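Local coordinates for protein importin subunit beta-1 (Saccharomyces cerevisiae, PDB 5OWU) that carries proteins into the nucleus by pairing with importin alpha, which recognises the classical nuclear localization signal of the cargo, at residues 546-550 with 576-580; 552-556 with 569-573; 603-607 with 639-643. All blocks are in the same frame, centred on the assembly; numbering follows the deposited sequence.

Interaction 1 of 3, residues 546-550 with 576-580; sequences VMDKL and ILTVL
Val546 and Ile576 bring the two helices closest, with CA atoms 6.0 Å apart. The segments run nearly antiparallel, at 151° between their N-to-C directions. Their axes approach to 9.6 Å. Both belong to HEAT repeat 13, and the pairing is the antiparallel helical hairpin that makes up such a repeat. The contact is apolar and almost wholly buried.

Ile576 sits at the centre. Its CG2 branch reaches the other helix, 3.6 Å from Val546 O, and also touches Leu550 CB. That carbonyl oxygen is already used by Leu550 N in the helix. The longer branch of Ile576 turns the other way and lays CD1 against Lys549 CG. Lys549 contributes only the root of its chain here. The chain bends at chi2 (72°) and carries NZ away to Asn508 and Gln552.

Val546 uses both methyls. CG1 meets Val579 CG1 at 3.6 Å, while CG2 faces Leu580 CD1. Leu580 CD1 also lies against Met547 CG, and these two side chains cross at about a right angle. Helix 595-607 covers a further side, where Met547 touches Leu598 and Leu580 touches Phe602. Leu550 has CG anti to the backbone N (chi1 -175°), which sends CD2 between two leucines, while CD1 leans on Ile576 CG2 and Leu577 CD2. Leu550 CD2 lies 4.0 Å from both Leu577 CD2 and Leu580 CD2.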
loop_
_atom_site.group_PDB
_atom_site.type_symbol
_atom_site.label_atom_id
_atom_site.label_comp_id
_atom_site.label_asym_id
_atom_site.label_seq_id
_atom_site.Cartn_x
_atom_site.Cartn_y
_atom_site.Cartn_z
ATOM N N VAL A 546 -7.844 15.909 28.556
ATOM C CA VAL A 546 -6.697 15.102 28.156
ATOM C C VAL A 546 -5.529 15.344 29.103
ATOM O O VAL A 546 -4.880 14.397 29.562
ATOM C CB VAL A 546 -6.324 15.359 26.681
ATOM C CG1 VAL A 546 -7.446 14.856 25.765
ATOM C CG2 VAL A 546 -6.008 16.833 26.422
ATOM N N MET A 547 -5.283 16.604 29.463
ATOM C CA MET A 547 -4.225 16.906 30.423
ATOM C C MET A 547 -4.443 16.129 31.716
ATOM O O MET A 547 -3.602 15.312 32.116
ATOM C CB MET A 547 -4.160 18.417 30.660
ATOM C CG MET A 547 -3.683 19.162 29.411
ATOM S SD MET A 547 -3.414 20.939 29.554
ATOM C CE MET A 547 -4.998 21.521 30.161
ATOM N N ASP A 548 -5.600 16.328 32.356
ATOM C CA ASP A 548 -5.940 15.545 33.539
ATOM C C ASP A 548 -5.761 14.054 33.270
ATOM O O ASP A 548 -5.166 13.327 34.074
ATOM C CB ASP A 548 -7.377 15.848 33.970
ATOM C CG ASP A 548 -7.579 17.304 34.383
ATOM O OD1 ASP A 548 -6.702 18.145 34.094
ATOM O OD2 ASP A 548 -8.632 17.610 34.986
ATOM N N LYS A 549 -6.251 13.584 32.119
ATOM C CA LYS A 549 -6.191 12.154 31.843
ATOM C C LYS A 549 -4.752 11.678 31.770
ATOM O O LYS A 549 -4.412 10.604 32.288
ATOM C CB LYS A 549 -6.926 11.836 30.543
ATOM C CG LYS A 549 -7.163 10.349 30.316
ATOM C CD LYS A 549 -8.231 9.816 31.266
ATOM C CE LYS A 549 -8.390 8.318 31.126
ATOM N NZ LYS A 549 -9.446 7.777 32.028
ATOM N N LEU A 550 -3.882 12.466 31.141
ATOM C CA LEU A 550 -2.477 12.089 31.119
ATOM C C LEU A 550 -1.975 11.913 32.545
ATOM O O LEU A 550 -1.377 10.883 32.887
ATOM C CB LEU A 550 -1.660 13.139 30.363
ATOM C CG LEU A 550 -0.175 12.850 30.143
ATOM C CD1 LEU A 550 0.015 11.548 29.388
ATOM C CD2 LEU A 550 0.498 14.014 29.405
ATOM N N ILE A 576 -3.796 9.609 24.267
ATOM C CA ILE A 576 -3.886 10.873 24.989
ATOM C C ILE A 576 -2.932 11.894 24.388
ATOM O O ILE A 576 -3.297 13.049 24.155
ATOM C CB ILE A 576 -3.593 10.653 26.484
ATOM C CG1 ILE A 576 -4.703 9.811 27.126
ATOM C CG2 ILE A 576 -3.460 11.990 27.220
ATOM C CD1 ILE A 576 -4.331 9.263 28.488
ATOM N N LEU A 577 -1.681 11.496 24.165
ATOM C CA LEU A 577 -0.683 12.447 23.689
ATOM C C LEU A 577 -1.018 12.942 22.284
ATOM O O LEU A 577 -0.774 14.106 21.958
ATOM C CB LEU A 577 0.710 11.811 23.737
ATOM C CG LEU A 577 1.256 11.594 25.158
ATOM C CD1 LEU A 577 2.403 10.608 25.170
ATOM C CD2 LEU A 577 1.684 12.907 25.799
ATOM N N THR A 578 -1.593 12.083 21.442
ATOM C CA THR A 578 -2.016 12.519 20.110
ATOM C C THR A 578 -3.082 13.609 20.212
ATOM O O THR A 578 -2.960 14.685 19.597
ATOM C CB THR A 578 -2.524 11.313 19.316
ATOM O OG1 THR A 578 -1.475 10.335 19.224
ATOM C CG2 THR A 578 -2.965 11.713 17.900
ATOM N N VAL A 579 -4.126 13.365 21.012
ATOM C CA VAL A 579 -5.147 14.402 21.174
ATOM C C VAL A 579 -4.535 15.662 21.771
ATOM O O VAL A 579 -4.881 16.781 21.379
ATOM C CB VAL A 579 -6.320 13.900 22.034
ATOM C CG1 VAL A 579 -7.395 14.987 22.142
ATOM C CG2 VAL A 579 -6.910 12.639 21.444
ATOM N N LEU A 580 -3.637 15.502 22.745
ATOM C CA LEU A 580 -3.031 16.653 23.409
ATOM C C LEU A 580 -2.224 17.487 22.427
ATOM O O LEU A 580 -2.269 18.722 22.461
ATOM C CB LEU A 580 -2.150 16.178 24.567
ATOM C CG LEU A 580 -1.369 17.234 25.357
ATOM C CD1 LEU A 580 -2.296 18.273 25.963
ATOM C CD2 LEU A 580 -0.539 16.564 26.447
#

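Interaction 2 of 3, residues 552-556 with 569-573; sequences QTMSV and LQELQ
Thr553 meets three side chains of 569-573 with different parts of its own. OG1 stands between the backbone N and the carbonyl carbon, at chi1 65°. This sets the hydroxyl toward Gln573 and the methyl toward Leu572. Gln573, extended beyond CG, brings NE2 out to donate to Thr553 OG1 over 3.2 Å, with an N-H...O angle of 161°. The hydroxyl oxygen lies in the amide plane of Gln573. The same OG1 is also hydrogen-bonded to Leu550 O, one turn earlier. The two side chains lie alongside each other, pointing opposite ways, which brings Gln573 CG within 3.5 Å of Thr553 OG1. Met554 CG packs 3.8 Å from Gln573 NE2.

Both segments belong to HEAT repeat 13. A type I beta turn from Thr553 to Val556 leads out of helix 536-553, and helix 563-586 returns alongside it. Ser555, inside the turn, gives both OG and N to Gln552 O, just before it. An alanine in place of Gln573 would remove the amide and is likely to cost Thr553 OG1 its partner across the hairpin and open a gap beside Met554.

On the apolar side, Thr553 CG2 rests 3.7 Å from Leu572 CD2. Leu569 has its CG anti to the backbone N (chi1 178°) and spreads its two methyls over the turn. CD1 lies near Thr553 CB, and CD2 reaches Val556 CG1 tip to tip at 4.1 Å.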
loop_
_atom_site.group_PDB
_atom_site.type_symbol
_atom_site.label_atom_id
_atom_site.label_comp_id
_atom_site.label_asym_id
_atom_site.label_seq_id
_atom_site.Cartn_x
_atom_site.Cartn_y
_atom_site.Cartn_z
ATOM N N GLN A 552 -3.592 11.087 35.127
ATOM C CA GLN A 552 -4.131 9.873 35.719
ATOM C C GLN A 552 -3.316 8.663 35.296
ATOM O O GLN A 552 -2.951 7.822 36.129
ATOM C CB GLN A 552 -5.596 9.713 35.323
ATOM C CG GLN A 552 -6.279 8.540 35.968
ATOM C CD GLN A 552 -7.655 8.310 35.398
ATOM O OE1 GLN A 552 -7.835 7.495 34.490
ATOM N NE2 GLN A 552 -8.633 9.037 35.917
ATOM N N THR A 553 -2.981 8.574 34.003
ATOM C CA THR A 553 -2.243 7.400 33.554
ATOM C C THR A 553 -0.873 7.354 34.201
ATOM O O THR A 553 -0.306 6.270 34.393
ATOM C CB THR A 553 -2.103 7.377 32.029
ATOM O OG1 THR A 553 -1.297 8.480 31.591
ATOM C CG2 THR A 553 -3.478 7.418 31.353
ATOM N N MET A 554 -0.332 8.508 34.563
ATOM C CA MET A 554 0.997 8.527 35.139
ATOM C C MET A 554 0.975 8.262 36.635
ATOM O O MET A 554 2.040 8.234 37.260
ATOM C CB MET A 554 1.668 9.857 34.816
ATOM C CG MET A 554 1.935 10.011 33.312
ATOM S SD MET A 554 2.546 11.659 32.886
ATOM C CE MET A 554 1.151 12.620 33.368
ATOM N N SER A 555 -0.204 8.042 37.216
ATOM C CA SER A 555 -0.301 7.571 38.591
ATOM C C SER A 555 -0.275 6.049 38.684
ATOM O O SER A 555 -0.292 5.510 39.797
ATOM C CB SER A 555 -1.582 8.107 39.250
ATOM O OG SER A 555 -2.742 7.411 38.809
ATOM N N VAL A 556 -0.219 5.354 37.550
ATOM C CA VAL A 556 -0.317 3.896 37.510
ATOM C C VAL A 556 1.058 3.296 37.756
ATOM O O VAL A 556 2.013 3.586 37.028
ATOM C CB VAL A 556 -0.887 3.413 36.166
ATOM C CG1 VAL A 556 -0.848 1.880 36.065
ATOM C CG2 VAL A 556 -2.312 3.911 35.973
ATOM N N LEU A 569 -1.706 0.233 28.616
ATOM C CA LEU A 569 -1.379 1.538 29.174
ATOM C C LEU A 569 -0.603 2.389 28.174
ATOM O O LEU A 569 -0.882 3.584 28.015
ATOM C CB LEU A 569 -0.584 1.365 30.470
ATOM C CG LEU A 569 -0.131 2.654 31.155
ATOM C CD1 LEU A 569 -1.328 3.493 31.592
ATOM C CD2 LEU A 569 0.765 2.329 32.340
ATOM N N GLN A 570 0.381 1.796 27.492
ATOM C CA GLN A 570 1.174 2.552 26.525
ATOM C C GLN A 570 0.305 3.075 25.382
ATOM O O GLN A 570 0.421 4.240 24.984
ATOM C CB GLN A 570 2.312 1.680 25.994
ATOM C CG GLN A 570 3.515 1.641 26.932
ATOM C CD GLN A 570 4.265 0.317 26.904
ATOM O OE1 GLN A 570 3.989 -0.552 26.075
ATOM N NE2 GLN A 570 5.227 0.161 27.811
ATOM N N GLU A 571 -0.570 2.221 24.836
ATOM C CA GLU A 571 -1.474 2.665 23.772
ATOM C C GLU A 571 -2.388 3.784 24.256
ATOM O O GLU A 571 -2.644 4.743 23.521
ATOM C CB GLU A 571 -2.297 1.483 23.254
ATOM C CG GLU A 571 -3.466 1.844 22.315
ATOM C CD GLU A 571 -3.007 2.358 20.957
ATOM O OE1 GLU A 571 -1.784 2.364 20.703
ATOM O OE2 GLU A 571 -3.875 2.756 20.144
ATOM N N LEU A 572 -2.884 3.686 25.495
ATOM C CA LEU A 572 -3.728 4.748 26.042
ATOM C C LEU A 572 -2.962 6.061 26.154
ATOM O O LEU A 572 -3.488 7.131 25.815
ATOM C CB LEU A 572 -4.278 4.334 27.406
ATOM C CG LEU A 572 -4.984 5.430 28.204
ATOM C CD1 LEU A 572 -6.168 6.018 27.412
ATOM C CD2 LEU A 572 -5.451 4.885 29.536
ATOM N N GLN A 573 -1.721 6.010 26.638
ATOM C CA GLN A 573 -0.939 7.238 26.742
ATOM C C GLN A 573 -0.651 7.819 25.362
ATOM O O GLN A 573 -0.633 9.041 25.188
ATOM C CB GLN A 573 0.360 6.977 27.500
ATOM C CG GLN A 573 0.132 6.614 28.952
ATOM C CD GLN A 573 1.425 6.466 29.714
ATOM O OE1 GLN A 573 2.317 5.731 29.301
ATOM N NE2 GLN A 573 1.534 7.168 30.832
#

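Interaction 3 of 3, residues 603-607 with 639-643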
loop_
_atom_site.group_PDB
_atom_site.type_symbol
_atom_site.label_atom_id
_atom_site.label_comp_id
_atom_site.label_asym_id
_atom_site.label_seq_id
_atom_site.Cartn_x
_atom_site.Cartn_y
_atom_site.Cartn_z
ATOM N N PHE A 603 8.944 15.481 30.283
ATOM C CA PHE A 603 10.225 14.989 30.771
ATOM C C PHE A 603 10.042 13.747 31.629
ATOM O O PHE A 603 10.772 12.761 31.465
ATOM C CB PHE A 603 10.954 16.091 31.540
ATOM C CG PHE A 603 11.513 17.168 30.660
ATOM C CD1 PHE A 603 12.246 16.841 29.533
ATOM C CD2 PHE A 603 11.284 18.506 30.939
ATOM C CE1 PHE A 603 12.755 17.827 28.710
ATOM C CE2 PHE A 603 11.793 19.495 30.119
ATOM C CZ PHE A 603 12.528 19.153 29.005
ATOM N N ARG A 604 9.048 13.748 32.521
ATOM C CA ARG A 604 8.824 12.554 33.323
ATOM C C ARG A 604 8.570 11.356 32.420
ATOM O O ARG A 604 9.202 10.300 32.570
ATOM C CB ARG A 604 7.671 12.782 34.302
ATOM C CG ARG A 604 8.070 13.647 35.494
ATOM C CD ARG A 604 6.870 14.102 36.297
ATOM N NE ARG A 604 6.076 12.979 36.779
ATOM C CZ ARG A 604 4.870 13.097 37.325
ATOM N NH1 ARG A 604 4.308 14.292 37.455
ATOM N NH2 ARG A 604 4.216 12.017 37.732
ATOM N N LEU A 605 7.704 11.529 31.417
ATOM C CA LEU A 605 7.442 10.437 30.489
ATOM C C LEU A 605 8.714 10.005 29.780
ATOM O O LEU A 605 8.906 8.816 29.502
ATOM C CB LEU A 605 6.378 10.859 29.478
ATOM C CG LEU A 605 4.973 10.990 30.059
ATOM C CD1 LEU A 605 4.070 11.727 29.085
ATOM C CD2 LEU A 605 4.399 9.619 30.385
ATOM N N LEU A 606 9.598 10.959 29.474
ATOM C CA LEU A 606 10.837 10.617 28.786
ATOM C C LEU A 606 11.813 9.895 29.705
ATOM O O LEU A 606 12.641 9.111 29.227
ATOM C CB LEU A 606 11.492 11.876 28.211
ATOM C CG LEU A 606 10.829 12.544 27.001
ATOM C CD1 LEU A 606 11.607 13.780 26.590
ATOM C CD2 LEU A 606 10.702 11.588 25.818
ATOM N N GLU A 607 11.740 10.140 31.013
ATOM C CA GLU A 607 12.654 9.479 31.936
ATOM C C GLU A 607 12.116 8.151 32.447
ATOM O O GLU A 607 12.846 7.424 33.131
ATOM C CB GLU A 607 12.972 10.394 33.124
ATOM C CG GLU A 607 14.025 11.445 32.819
ATOM C CD GLU A 607 15.357 10.843 32.385
ATOM O OE1 GLU A 607 15.532 9.612 32.511
ATOM O OE2 GLU A 607 16.224 11.600 31.899
ATOM N N THR A 639 17.353 21.680 28.908
ATOM C CA THR A 639 16.970 20.356 29.392
ATOM C C THR A 639 16.573 19.422 28.254
ATOM O O THR A 639 16.798 18.211 28.345
ATOM C CB THR A 639 15.816 20.474 30.384
ATOM O OG1 THR A 639 16.221 21.287 31.492
ATOM C CG2 THR A 639 15.391 19.097 30.899
ATOM N N PHE A 640 15.971 19.949 27.187
ATOM C CA PHE A 640 15.489 19.081 26.116
ATOM C C PHE A 640 16.611 18.631 25.188
ATOM O O PHE A 640 16.516 17.559 24.584
ATOM C CB PHE A 640 14.399 19.799 25.320
ATOM C CG PHE A 640 13.785 18.961 24.245
ATOM C CD1 PHE A 640 13.228 17.732 24.542
ATOM C CD2 PHE A 640 13.755 19.404 22.939
ATOM C CE1 PHE A 640 12.662 16.958 23.547
ATOM C CE2 PHE A 640 13.189 18.637 21.947
ATOM C CZ PHE A 640 12.644 17.417 22.247
ATOM N N SER A 641 17.683 19.413 25.083
ATOM C CA SER A 641 18.737 19.138 24.106
ATOM C C SER A 641 19.290 17.722 24.185
ATOM O O SER A 641 19.425 17.079 23.130
ATOM C CB SER A 641 19.864 20.166 24.280
ATOM O OG SER A 641 20.979 19.823 23.474
ATOM N N PRO A 642 19.634 17.182 25.356
ATOM C CA PRO A 642 20.153 15.803 25.380
ATOM C C PRO A 642 19.185 14.801 24.777
ATOM O O PRO A 642 19.587 13.963 23.953
ATOM C CB PRO A 642 20.403 15.550 26.878
ATOM C CG PRO A 642 20.512 16.906 27.485
ATOM C CD PRO A 642 19.593 17.781 26.700
ATOM N N TYR A 643 17.907 14.878 25.158
ATOM C CA TYR A 643 16.903 13.993 24.578
ATOM C C TYR A 643 16.836 14.170 23.070
ATOM O O TYR A 643 16.839 13.192 22.317
ATOM C CB TYR A 643 15.533 14.270 25.191
ATOM C CG TYR A 643 15.461 14.051 26.679
ATOM C CD1 TYR A 643 15.463 12.773 27.213
ATOM C CD2 TYR A 643 15.363 15.125 27.545
ATOM C CE1 TYR A 643 15.390 12.575 28.571
ATOM C CE2 TYR A 643 15.289 14.937 28.900
ATOM C CZ TYR A 643 15.301 13.664 29.406
ATOM O OH TYR A 643 15.224 13.481 30.759
#
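Phe603 begins the contact by reaching across to Thr639 and Tyr643. Thr639 CG2 sits over one face of the phenylalanine ring, 3.7 Å from its centroid, in a CH-pi contact. Thr639 CG2 leans toward the rim and comes to 3.4 Å from Phe603 CZ. Along the ring edge CE1 faces the backbone at Phe640 CA. Phe603 CD1 also touches Tyr643 CE2. These two rings lie at 29°, but they are slid apart and barely overlap.

Leu606 follows one turn later. Its CD1 lies over a face of the Tyr643 ring, 4.0 Å from the centroid, in a second CH-pi contact. Phe619 and Val618 of helix 615-629 also touch Leu606. The two segments run side by side at 33°, with axes 11.8 Å apart. They join neighbouring HEAT repeats, 14 and 15, across the layer of first helices.

Glu607 is the last residue of its helix. Its chain bends at chi2 and brings the carboxylate to the tyrosine hydroxyl, with carboxylate and ring planes 64° apart. Tyr643 OH donates to Glu607 OE2. The modelled separation of 2.4 Å between Tyr643 OH and Glu607 OE2 is very short, so its exact value is doubtful.

Tyr643 therefore offers an apolar ring to Phe603 and Leu606 and a polar end to Glu607. Leu606 and Phe640 lie in the buried part, while Thr639 and Glu607 sit at the exposed rim. The contact thus joins packing on ring carbons to a polar bond at the rim whose exact length is uncertain.

How the interactions relate
Interactions 1 and 2 are two levels of one hairpin. Both join helix 536-553 to helix 563-586, their centres are 10 Å apart, and interaction 2 is nested inside the loop closed by interaction 1. They touch where Ile576 CD1 meets Thr553 CG2 at 3.5 Å. Interaction 3 comes later in the chain, and its centre is 18 Å from each of the others. It passes from repeat 14 to repeat 15. Leu605, in the first segment of interaction 3 but without contact to 639-643, packs on both: its CD1 is 4.1 Å from Leu550 CD1, and its CD2 lies 3.7 Å from Met554 SD. Packing within repeat 13 thus continues through helix 595-607 to the junction of repeats 14 and 15.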